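Long-range contacts in single-strand DNA-binding protein (Agrobacterium tumefaciens, PDB 3BTP), which binds single-stranded DNA without regard to nucleotide sequence and mediates nuclear uptake of the transferred T-DNA strand during plant transformation: residues A[367-372]-A[458-463]; A[144-149]-A[210-215]; A[239-244]-A[274-279]. One frame throughout, in Å; residues are numbered along the deposited sequence.

Overall arrangement
The three contacts follow one another along the chain: interactions 2 and 3 lie on one side of the chain's centre and interaction 1 on the other, with its centre 37 and 35 Å from theirs. Interaction 1 is buried and joins two neighbouring strands of a closed antiparallel barrel by backbone hydrogen bonds and an arginine stack. Interaction 2, partly buried, sets a helix end against an irregular loop through flat polar groups and a ring. Interaction 3 is a surface contact of aromatic side chains and one weak arginine bond. Interactions 2 and 3 approach to about 8 Å between nearest atoms without touching, and no two contacts hold the same strands or helices.

Interaction 1. Residues A[367-372]-A[458-463]; sequences RHVSVD and GPNLRE
R367 reaches R462 by an extended chain, its CG trans to the backbone N (chi1 179°), whereas R462 folds back through bends at chi2 and chi3 to meet it. The two guanidinium groups consequently lie face to face, centres 3.9 Å apart and planes only 12° from parallel, with R462 NH1 over the centre of the R367 group. R462 NE also packs alongside the aliphatic part of its partner, 3.4 Å from R367 CD. Both cations are answered by carboxylates outside the contact: R462 by D466, and R367 by an acidic side chain on the chain of another protein, which probably offsets the closeness of like charges. The N460 amide approaches the edge of the R367 guanidinium, its plane strongly inclined to it.

The backbones that carry these side chains, strands 367-370 and 460-462, run antiparallel as neighbours in a sheet of eight strands closed into a barrel. H368 and L461 form a hydrogen-bonded pair, H368 N to L461 O at 3.1 Å and L461 N to H368 O at 2.9 Å. The next pair, V369 with N460, is non-hydrogen-bonded, and V369 CG2 rests 4.0 Å from N460 CB on the same face as the arginines. H368 and L461 occupy the other face, where H368 CB meets L461 CD2 at 3.8 Å and both side chains touch I454 and T350. At the far end S370 N donates to P459 O over 2.7 Å, just where S370 takes the N-cap position of helix 371-377.

Interaction 2. Residues A[144-149]-A[210-215]; sequences EFNASC and GTDIFY
G210 meets F145 first, its backbone N coming to 3.5 Å from F145 CB. With no side chain of its own, the glycine lets the loop pass close to helix 142-147, and the N146 amide settles beside it, N146 CG lying 3.5 Å from G210 CA. T211 turns its side chain away from the helix, toward H203, while its carbonyl accepts a bond from W199 of helix 186-206. D212 returns to N146. With CG beside the backbone N (chi1 -73°), the N146 side chain swings across the loop and lays its amide flat against the D212 carboxylate, planes 10° apart and N146 CG to D212 OD2 3.6 Å. I213 points to the other side, into F166 and W199. F214 comes back toward the helix end, and its ring tip reaches the backbone of N146, F214 CZ to N146 O 3.1 Å, while D212 CB lies over the rim of one ring face. The helix finishes here: E144 O accepts from S148 OG (2.9 Å) as well as from the amides of A147 and S148. The segments thus meet mainly by packing, the N146 amide against G210 and the D212 carboxylate and the F214 ring against N146 O, and R150 bridges the two backbones by bonding both F145 O and D212 O.

Interaction 3. Residues A[239-244]-A[274-279]; sequences EKYGRR and FSYRFA
Y241 and Y276 make the tight part of this contact. Their rings run nearly parallel, planes 13° apart, but are slid so far (centroids 4.9 Å) that they barely overlap; Y241 CD2 and Y276 CD2 touch at 3.6 Å. What covers the Y241 face is chiefly Y276 CB, in a CH-pi contact 3.9 Å from the ring centroid, while K240 CB sits over the opposite face. F278 completes the aromatic cluster. Its CG stands between the backbone N and the carbonyl carbon (chi1 51°), which brings F278 CD2 to the edge of the Y241 ring, 3.4 Å from Y241 CD1, the two rings inclined obliquely. Beyond the paired tyrosines the contact is looser. F278 is exposed, so the cluster fades towards solvent on that side. The polar link is slight as well: R244 NH2 gives R277 O a weak, bent bond of 2.8 Å, and the same nitrogen lies 3.6 Å from Y276 CD1, at the edge of that ring.

Firmer than that weak bond is the salt bridge of R244 NE to D262, which also accepts from R277 N and so links the two segments a second time. Two bonds from R244 NH1, to Y241 O (3.1 Å) and R243 O (3.0 Å), both in the guanidinium plane, tie the arginine to the turn through G242. The R277 side chain pairs with D281. The contact thus joins the turn leading into strand 243-245 to the chain leaving strand 272-275, an outermost strand of a four-stranded antiparallel sheet, with Y276 also packing on F128 of strand 127-132.

Interaction 1. Residues A[367-372]-A[458-463]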
loop_
_atom_site.group_PDB
_atom_site.type_symbol
_atom_site.label_atom_id
_atom_site.label_comp_id
_atom_site.label_asym_id
_atom_site.label_seq_id
_atom_site.Cartn_x
_atom_site.Cartn_y
_atom_site.Cartn_z
ATOM N N ARG A 367 -1.033 -8.998 15.071
ATOM C CA ARG A 367 -0.801 -8.210 13.874
ATOM C C ARG A 367 -1.805 -7.104 13.917
ATOM O O ARG A 367 -2.986 -7.363 13.710
ATOM C CB ARG A 367 -0.938 -9.054 12.575
ATOM C CG ARG A 367 -0.704 -8.199 11.331
ATOM C CD ARG A 367 -0.310 -8.972 10.103
ATOM N NE ARG A 367 0.039 -8.031 8.995
ATOM C CZ ARG A 367 0.232 -8.364 7.706
ATOM N NH1 ARG A 367 0.169 -9.631 7.310
ATOM N NH2 ARG A 367 0.603 -7.439 6.814
ATOM N N HIS A 368 -1.338 -5.881 14.208
ATOM C CA HIS A 368 -2.210 -4.749 14.488
ATOM C C HIS A 368 -2.290 -3.837 13.256
ATOM O O HIS A 368 -1.279 -3.326 12.802
ATOM C CB HIS A 368 -1.536 -3.983 15.653
ATOM C CG HIS A 368 -1.517 -4.746 16.940
ATOM N ND1 HIS A 368 -0.433 -5.487 17.364
ATOM C CD2 HIS A 368 -2.467 -4.901 17.888
ATOM C CE1 HIS A 368 -0.707 -6.051 18.519
ATOM N NE2 HIS A 368 -1.929 -5.698 18.870
ATOM N N VAL A 369 -3.459 -3.602 12.714
ATOM C CA VAL A 369 -3.526 -2.936 11.473
ATOM C C VAL A 369 -4.167 -1.626 11.816
ATOM O O VAL A 369 -5.164 -1.561 12.582
ATOM C CB VAL A 369 -4.325 -3.766 10.378
ATOM C CG1 VAL A 369 -4.659 -2.925 9.172
ATOM C CG2 VAL A 369 -3.514 -5.055 9.928
ATOM N N SER A 370 -3.600 -0.572 11.267
ATOM C CA SER A 370 -4.164 0.766 11.383
ATOM C C SER A 370 -5.666 0.788 11.058
ATOM O O SER A 370 -6.086 0.318 10.010
ATOM C CB SER A 370 -3.436 1.648 10.395
ATOM O OG SER A 370 -4.020 2.917 10.380
ATOM N N VAL A 371 -6.460 1.372 11.931
ATOM C CA VAL A 371 -7.888 1.521 11.704
ATOM C C VAL A 371 -8.299 2.447 10.537
ATOM O O VAL A 371 -9.204 2.139 9.786
ATOM C CB VAL A 371 -8.587 1.982 13.074
ATOM C CG1 VAL A 371 -10.008 2.467 12.882
ATOM C CG2 VAL A 371 -8.490 0.837 14.190
ATOM N N ASP A 372 -7.690 3.621 10.475
ATOM C CA ASP A 372 -7.760 4.519 9.365
ATOM C C ASP A 372 -7.517 3.872 7.977
ATOM O O ASP A 372 -8.329 4.026 7.051
ATOM C CB ASP A 372 -6.709 5.595 9.596
ATOM C CG ASP A 372 -6.591 6.547 8.417
ATOM O OD1 ASP A 372 -7.554 7.311 8.212
ATOM O OD2 ASP A 372 -5.545 6.495 7.677
ATOM N N GLY A 458 4.922 0.308 8.085
ATOM C CA GLY A 458 3.750 0.742 7.383
ATOM C C GLY A 458 2.568 1.027 8.321
ATOM O O GLY A 458 2.748 1.448 9.478
ATOM N N PRO A 459 1.341 0.859 7.810
ATOM C CA PRO A 459 0.124 1.000 8.596
ATOM C C PRO A 459 -0.241 -0.244 9.400
ATOM O O PRO A 459 -1.423 -0.528 9.609
ATOM C CB PRO A 459 -0.922 1.412 7.564
ATOM C CG PRO A 459 -0.452 0.911 6.305
ATOM C CD PRO A 459 1.047 0.620 6.394
ATOM N N ASN A 460 0.778 -0.962 9.881
ATOM C CA ASN A 460 0.558 -2.030 10.798
ATOM C C ASN A 460 1.798 -2.224 11.742
ATOM O O ASN A 460 2.915 -1.800 11.422
ATOM C CB ASN A 460 0.059 -3.292 10.078
ATOM C CG ASN A 460 1.156 -4.074 9.293
ATOM O OD1 ASN A 460 2.306 -3.648 9.114
ATOM N ND2 ASN A 460 0.778 -5.259 8.878
ATOM N N LEU A 461 1.547 -2.799 12.928
ATOM C CA LEU A 461 2.568 -3.150 13.883
ATOM C C LEU A 461 2.689 -4.642 13.844
ATOM O O LEU A 461 1.704 -5.342 13.880
ATOM C CB LEU A 461 2.190 -2.691 15.286
ATOM C CG LEU A 461 1.953 -1.172 15.657
ATOM C CD1 LEU A 461 2.687 -0.151 14.834
ATOM C CD2 LEU A 461 0.608 -0.806 15.621
ATOM N N ARG A 462 3.944 -5.116 13.811
ATOM C CA ARG A 462 4.288 -6.526 13.728
ATOM C C ARG A 462 5.170 -6.971 14.902
ATOM O O ARG A 462 5.911 -6.194 15.495
ATOM C CB ARG A 462 4.989 -6.778 12.394
ATOM C CG ARG A 462 4.226 -6.330 11.147
ATOM C CD ARG A 462 2.904 -7.069 10.831
ATOM N NE ARG A 462 2.976 -8.566 10.877
ATOM C CZ ARG A 462 3.336 -9.315 9.820
ATOM N NH1 ARG A 462 3.641 -8.767 8.688
ATOM N NH2 ARG A 462 3.399 -10.628 9.888
ATOM N N GLU A 463 5.028 -8.225 15.274
ATOM C CA GLU A 463 5.929 -8.914 16.169
ATOM C C GLU A 463 7.306 -9.032 15.542
ATOM O O GLU A 463 7.469 -9.118 14.326
ATOM C CB GLU A 463 5.349 -10.305 16.495
ATOM C CG GLU A 463 4.095 -10.257 17.332
ATOM C CD GLU A 463 3.818 -11.569 18.090
ATOM O OE1 GLU A 463 4.852 -12.252 18.412
ATOM O OE2 GLU A 463 2.584 -11.886 18.389
#

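Interaction 2. Residues A[144-149]-A[210-215]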
loop_
_atom_site.group_PDB
_atom_site.type_symbol
_atom_site.label_atom_id
_atom_site.label_comp_id
_atom_site.label_asym_id
_atom_site.label_seq_id
_atom_site.Cartn_x
_atom_site.Cartn_y
_atom_site.Cartn_z
ATOM N N GLU A 144 -5.580 -2.337 -31.401
ATOM C CA GLU A 144 -5.557 -1.143 -30.588
ATOM C C GLU A 144 -5.368 -1.463 -29.069
ATOM O O GLU A 144 -4.463 -0.932 -28.408
ATOM C CB GLU A 144 -6.802 -0.290 -30.845
ATOM C CG GLU A 144 -6.606 1.039 -30.055
ATOM C CD GLU A 144 -7.741 2.049 -30.160
ATOM O OE1 GLU A 144 -8.583 2.004 -31.134
ATOM O OE2 GLU A 144 -7.721 2.917 -29.252
ATOM N N PHE A 145 -6.192 -2.360 -28.548
ATOM C CA PHE A 145 -6.027 -2.908 -27.167
ATOM C C PHE A 145 -4.605 -3.404 -26.913
ATOM O O PHE A 145 -3.997 -3.024 -25.907
ATOM C CB PHE A 145 -7.041 -4.023 -26.864
ATOM C CG PHE A 145 -8.465 -3.536 -26.559
ATOM C CD1 PHE A 145 -8.700 -2.593 -25.537
ATOM C CD2 PHE A 145 -9.592 -4.117 -27.220
ATOM C CE1 PHE A 145 -9.949 -2.210 -25.206
ATOM C CE2 PHE A 145 -10.923 -3.721 -26.920
ATOM C CZ PHE A 145 -11.110 -2.740 -25.903
ATOM N N ASN A 146 -4.056 -4.248 -27.799
ATOM C CA ASN A 146 -2.694 -4.776 -27.651
ATOM C C ASN A 146 -1.529 -3.845 -27.892
ATOM O O ASN A 146 -0.383 -4.197 -27.540
ATOM C CB ASN A 146 -2.491 -6.067 -28.432
ATOM C CG ASN A 146 -3.213 -7.287 -27.764
ATOM O OD1 ASN A 146 -3.639 -8.203 -28.454
ATOM N ND2 ASN A 146 -3.369 -7.261 -26.428
ATOM N N ALA A 147 -1.780 -2.681 -28.486
ATOM C CA ALA A 147 -0.753 -1.659 -28.801
ATOM C C ALA A 147 -0.714 -0.574 -27.758
ATOM O O ALA A 147 0.282 0.149 -27.657
ATOM C CB ALA A 147 -1.067 -0.977 -30.143
ATOM N N SER A 148 -1.841 -0.395 -27.048
ATOM C CA SER A 148 -1.933 0.557 -25.919
ATOM C C SER A 148 -1.216 0.027 -24.685
ATOM O O SER A 148 -1.117 -1.200 -24.494
ATOM C CB SER A 148 -3.417 0.815 -25.527
ATOM O OG SER A 148 -4.118 1.287 -26.647
ATOM N N CYS A 149 -0.776 0.961 -23.828
ATOM C CA CYS A 149 -0.639 0.661 -22.400
ATOM C C CYS A 149 -2.040 0.626 -21.679
ATOM O O CYS A 149 -2.683 1.660 -21.491
ATOM C CB CYS A 149 0.332 1.625 -21.681
ATOM S SG CYS A 149 0.643 1.042 -20.001
ATOM N N GLY A 210 -8.011 -7.415 -26.797
ATOM C CA GLY A 210 -6.570 -7.567 -26.774
ATOM C C GLY A 210 -6.118 -7.740 -25.318
ATOM O O GLY A 210 -6.154 -6.796 -24.519
ATOM N N THR A 211 -5.737 -8.974 -25.008
ATOM C CA THR A 211 -5.542 -9.495 -23.670
ATOM C C THR A 211 -4.101 -9.945 -23.414
ATOM O O THR A 211 -3.870 -10.682 -22.426
ATOM C CB THR A 211 -6.431 -10.732 -23.344
ATOM O OG1 THR A 211 -6.002 -11.858 -24.112
ATOM C CG2 THR A 211 -7.935 -10.492 -23.471
ATOM N N ASP A 212 -3.133 -9.466 -24.234
ATOM C CA ASP A 212 -1.697 -9.730 -23.976
ATOM C C ASP A 212 -1.285 -9.251 -22.590
ATOM O O ASP A 212 -1.740 -8.255 -22.137
ATOM C CB ASP A 212 -0.798 -9.098 -25.053
ATOM C CG ASP A 212 -0.896 -9.833 -26.416
ATOM O OD1 ASP A 212 -1.599 -10.873 -26.552
ATOM O OD2 ASP A 212 -0.276 -9.337 -27.367
ATOM N N ILE A 213 -0.377 -9.986 -21.967
ATOM C CA ILE A 213 0.095 -9.731 -20.603
ATOM C C ILE A 213 1.376 -8.891 -20.596
ATOM O O ILE A 213 1.524 -7.979 -19.739
ATOM C CB ILE A 213 0.283 -11.060 -19.833
ATOM C CG1 ILE A 213 -1.037 -11.790 -19.703
ATOM C CG2 ILE A 213 0.707 -10.754 -18.454
ATOM C CD1 ILE A 213 -0.959 -13.305 -19.653
ATOM N N PHE A 214 2.256 -9.146 -21.585
ATOM C CA PHE A 214 3.511 -8.379 -21.803
ATOM C C PHE A 214 4.513 -8.598 -20.702
ATOM O O PHE A 214 5.283 -7.682 -20.323
ATOM C CB PHE A 214 3.275 -6.858 -22.031
ATOM C CG PHE A 214 2.291 -6.550 -23.129
ATOM C CD1 PHE A 214 2.637 -6.757 -24.471
ATOM C CD2 PHE A 214 1.019 -6.033 -22.828
ATOM C CE1 PHE A 214 1.722 -6.468 -25.484
ATOM C CE2 PHE A 214 0.100 -5.742 -23.832
ATOM C CZ PHE A 214 0.450 -5.950 -25.161
ATOM N N TYR A 215 4.560 -9.831 -20.231
ATOM C CA TYR A 215 5.505 -10.230 -19.203
ATOM C C TYR A 215 6.902 -10.569 -19.774
ATOM O O TYR A 215 7.857 -10.750 -18.991
ATOM C CB TYR A 215 4.965 -11.416 -18.430
ATOM C CG TYR A 215 4.767 -12.615 -19.310
ATOM C CD1 TYR A 215 5.834 -13.469 -19.606
ATOM C CD2 TYR A 215 3.524 -12.879 -19.902
ATOM C CE1 TYR A 215 5.667 -14.583 -20.464
ATOM C CE2 TYR A 215 3.343 -13.965 -20.714
ATOM C CZ TYR A 215 4.412 -14.822 -21.001
ATOM O OH TYR A 215 4.238 -15.940 -21.829
#

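Interaction 3. Residues A[239-244]-A[274-279]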
loop_
_atom_site.group_PDB
_atom_site.type_symbol
_atom_site.label_atom_id
_atom_site.label_comp_id
_atom_site.label_asym_id
_atom_site.label_seq_id
_atom_site.Cartn_x
_atom_site.Cartn_y
_atom_site.Cartn_z
ATOM N N GLU A 239 13.712 13.062 -23.030
ATOM C CA GLU A 239 14.395 14.131 -23.756
ATOM C C GLU A 239 14.645 15.392 -22.937
ATOM O O GLU A 239 15.739 15.962 -23.024
ATOM C CB GLU A 239 13.671 14.515 -25.036
ATOM C CG GLU A 239 14.211 15.819 -25.539
ATOM C CD GLU A 239 13.819 16.130 -26.935
ATOM O OE1 GLU A 239 13.599 15.168 -27.727
ATOM O OE2 GLU A 239 13.743 17.353 -27.233
ATOM N N LYS A 240 13.628 15.827 -22.184
ATOM C CA LYS A 240 13.619 17.119 -21.490
ATOM C C LYS A 240 13.586 17.010 -19.972
ATOM O O LYS A 240 13.882 18.006 -19.323
ATOM C CB LYS A 240 12.397 17.961 -21.936
ATOM C CG LYS A 240 12.403 18.327 -23.435
ATOM C CD LYS A 240 10.987 18.570 -24.074
ATOM C CE LYS A 240 10.127 17.265 -24.110
ATOM N NZ LYS A 240 9.692 16.868 -25.491
ATOM N N TYR A 241 13.226 15.840 -19.403
ATOM C CA TYR A 241 12.848 15.771 -17.998
ATOM C C TYR A 241 13.750 15.033 -17.055
ATOM O O TYR A 241 13.439 14.930 -15.850
ATOM C CB TYR A 241 11.417 15.272 -17.847
ATOM C CG TYR A 241 10.473 16.056 -18.713
ATOM C CD1 TYR A 241 10.228 17.411 -18.447
ATOM C CD2 TYR A 241 9.867 15.468 -19.820
ATOM C CE1 TYR A 241 9.364 18.148 -19.253
ATOM C CE2 TYR A 241 8.993 16.187 -20.617
ATOM C CZ TYR A 241 8.750 17.519 -20.316
ATOM O OH TYR A 241 7.910 18.238 -21.094
ATOM N N GLY A 242 14.897 14.599 -17.561
ATOM C CA GLY A 242 15.823 13.811 -16.757
ATOM C C GLY A 242 15.571 12.304 -16.954
ATOM O O GLY A 242 14.791 11.880 -17.795
ATOM N N ARG A 243 16.268 11.491 -16.198
ATOM C CA ARG A 243 16.098 10.019 -16.235
ATOM C C ARG A 243 15.044 9.525 -15.250
ATOM O O ARG A 243 14.788 10.165 -14.236
ATOM C CB ARG A 243 17.410 9.408 -15.741
ATOM C CG ARG A 243 18.488 9.641 -16.726
ATOM C CD ARG A 243 19.526 8.593 -16.576
ATOM N NE ARG A 243 20.029 8.476 -15.208
ATOM C CZ ARG A 243 21.018 7.639 -14.940
ATOM N NH1 ARG A 243 21.524 6.901 -15.991
ATOM N NH2 ARG A 243 21.483 7.568 -13.683
ATOM N N ARG A 244 14.503 8.340 -15.487
ATOM C CA ARG A 244 13.688 7.721 -14.468
ATOM C C ARG A 244 14.050 6.258 -14.231
ATOM O O ARG A 244 14.153 5.450 -15.171
ATOM C CB ARG A 244 12.208 7.808 -14.838
ATOM C CG ARG A 244 11.589 9.171 -14.873
ATOM C CD ARG A 244 11.395 9.836 -13.494
ATOM N NE ARG A 244 10.726 11.115 -13.802
ATOM C CZ ARG A 244 11.340 12.237 -14.252
ATOM N NH1 ARG A 244 12.686 12.280 -14.438
ATOM N NH2 ARG A 244 10.615 13.347 -14.517
ATOM N N PHE A 274 -1.587 14.120 -18.196
ATOM C CA PHE A 274 -0.340 13.511 -17.802
ATOM C C PHE A 274 0.671 14.561 -17.620
ATOM O O PHE A 274 0.670 15.520 -18.321
ATOM C CB PHE A 274 0.174 12.617 -18.878
ATOM C CG PHE A 274 -0.458 11.275 -18.899
ATOM C CD1 PHE A 274 -0.300 10.404 -17.835
ATOM C CD2 PHE A 274 -1.148 10.845 -20.028
ATOM C CE1 PHE A 274 -0.838 9.140 -17.889
ATOM C CE2 PHE A 274 -1.674 9.594 -20.079
ATOM C CZ PHE A 274 -1.543 8.738 -19.018
ATOM N N SER A 275 1.574 14.333 -16.690
ATOM C CA SER A 275 2.581 15.302 -16.343
ATOM C C SER A 275 3.916 14.629 -15.933
ATOM O O SER A 275 3.940 13.538 -15.331
ATOM C CB SER A 275 2.025 16.128 -15.200
ATOM O OG SER A 275 2.545 17.433 -15.282
ATOM N N TYR A 276 5.019 15.298 -16.303
ATOM C CA TYR A 276 6.381 15.023 -15.788
ATOM C C TYR A 276 6.855 16.160 -14.850
ATOM O O TYR A 276 6.656 17.297 -15.166
ATOM C CB TYR A 276 7.353 14.962 -16.931
ATOM C CG TYR A 276 7.491 13.667 -17.641
ATOM C CD1 TYR A 276 8.210 12.611 -17.053
ATOM C CD2 TYR A 276 6.963 13.495 -18.943
ATOM C CE1 TYR A 276 8.393 11.378 -17.727
ATOM C CE2 TYR A 276 7.152 12.271 -19.628
ATOM C CZ TYR A 276 7.854 11.228 -19.000
ATOM O OH TYR A 276 8.026 10.010 -19.639
ATOM N N ARG A 277 7.465 15.830 -13.713
ATOM C CA ARG A 277 8.255 16.748 -12.927
ATOM C C ARG A 277 9.620 16.950 -13.601
ATOM O O ARG A 277 10.079 16.101 -14.396
ATOM C CB ARG A 277 8.434 16.217 -11.477
ATOM C CG ARG A 277 7.307 16.579 -10.447
ATOM C CD ARG A 277 7.706 16.398 -8.911
ATOM N NE ARG A 277 8.200 17.613 -8.162
ATOM C CZ ARG A 277 8.079 18.804 -8.681
ATOM N NH1 ARG A 277 7.461 18.875 -9.830
ATOM N NH2 ARG A 277 8.470 19.896 -8.064
ATOM N N PHE A 278 10.268 18.080 -13.309
ATOM C CA PHE A 278 11.719 18.241 -13.588
ATOM C C PHE A 278 12.372 19.116 -12.517
ATOM O O PHE A 278 11.687 19.940 -11.898
ATOM C CB PHE A 278 12.059 18.712 -15.043
ATOM C CG PHE A 278 11.296 19.947 -15.502
ATOM C CD1 PHE A 278 11.891 21.224 -15.439
ATOM C CD2 PHE A 278 9.992 19.833 -16.002
ATOM C CE1 PHE A 278 11.194 22.364 -15.832
ATOM C CE2 PHE A 278 9.276 20.966 -16.423
ATOM C CZ PHE A 278 9.890 22.244 -16.325
ATOM N N ALA A 279 13.669 18.878 -12.264
ATOM C CA ALA A 279 14.499 19.745 -11.389
ATOM C C ALA A 279 14.278 21.186 -11.760
ATOM O O ALA A 279 14.474 21.569 -12.943
ATOM C CB ALA A 279 16.000 19.404 -11.515
#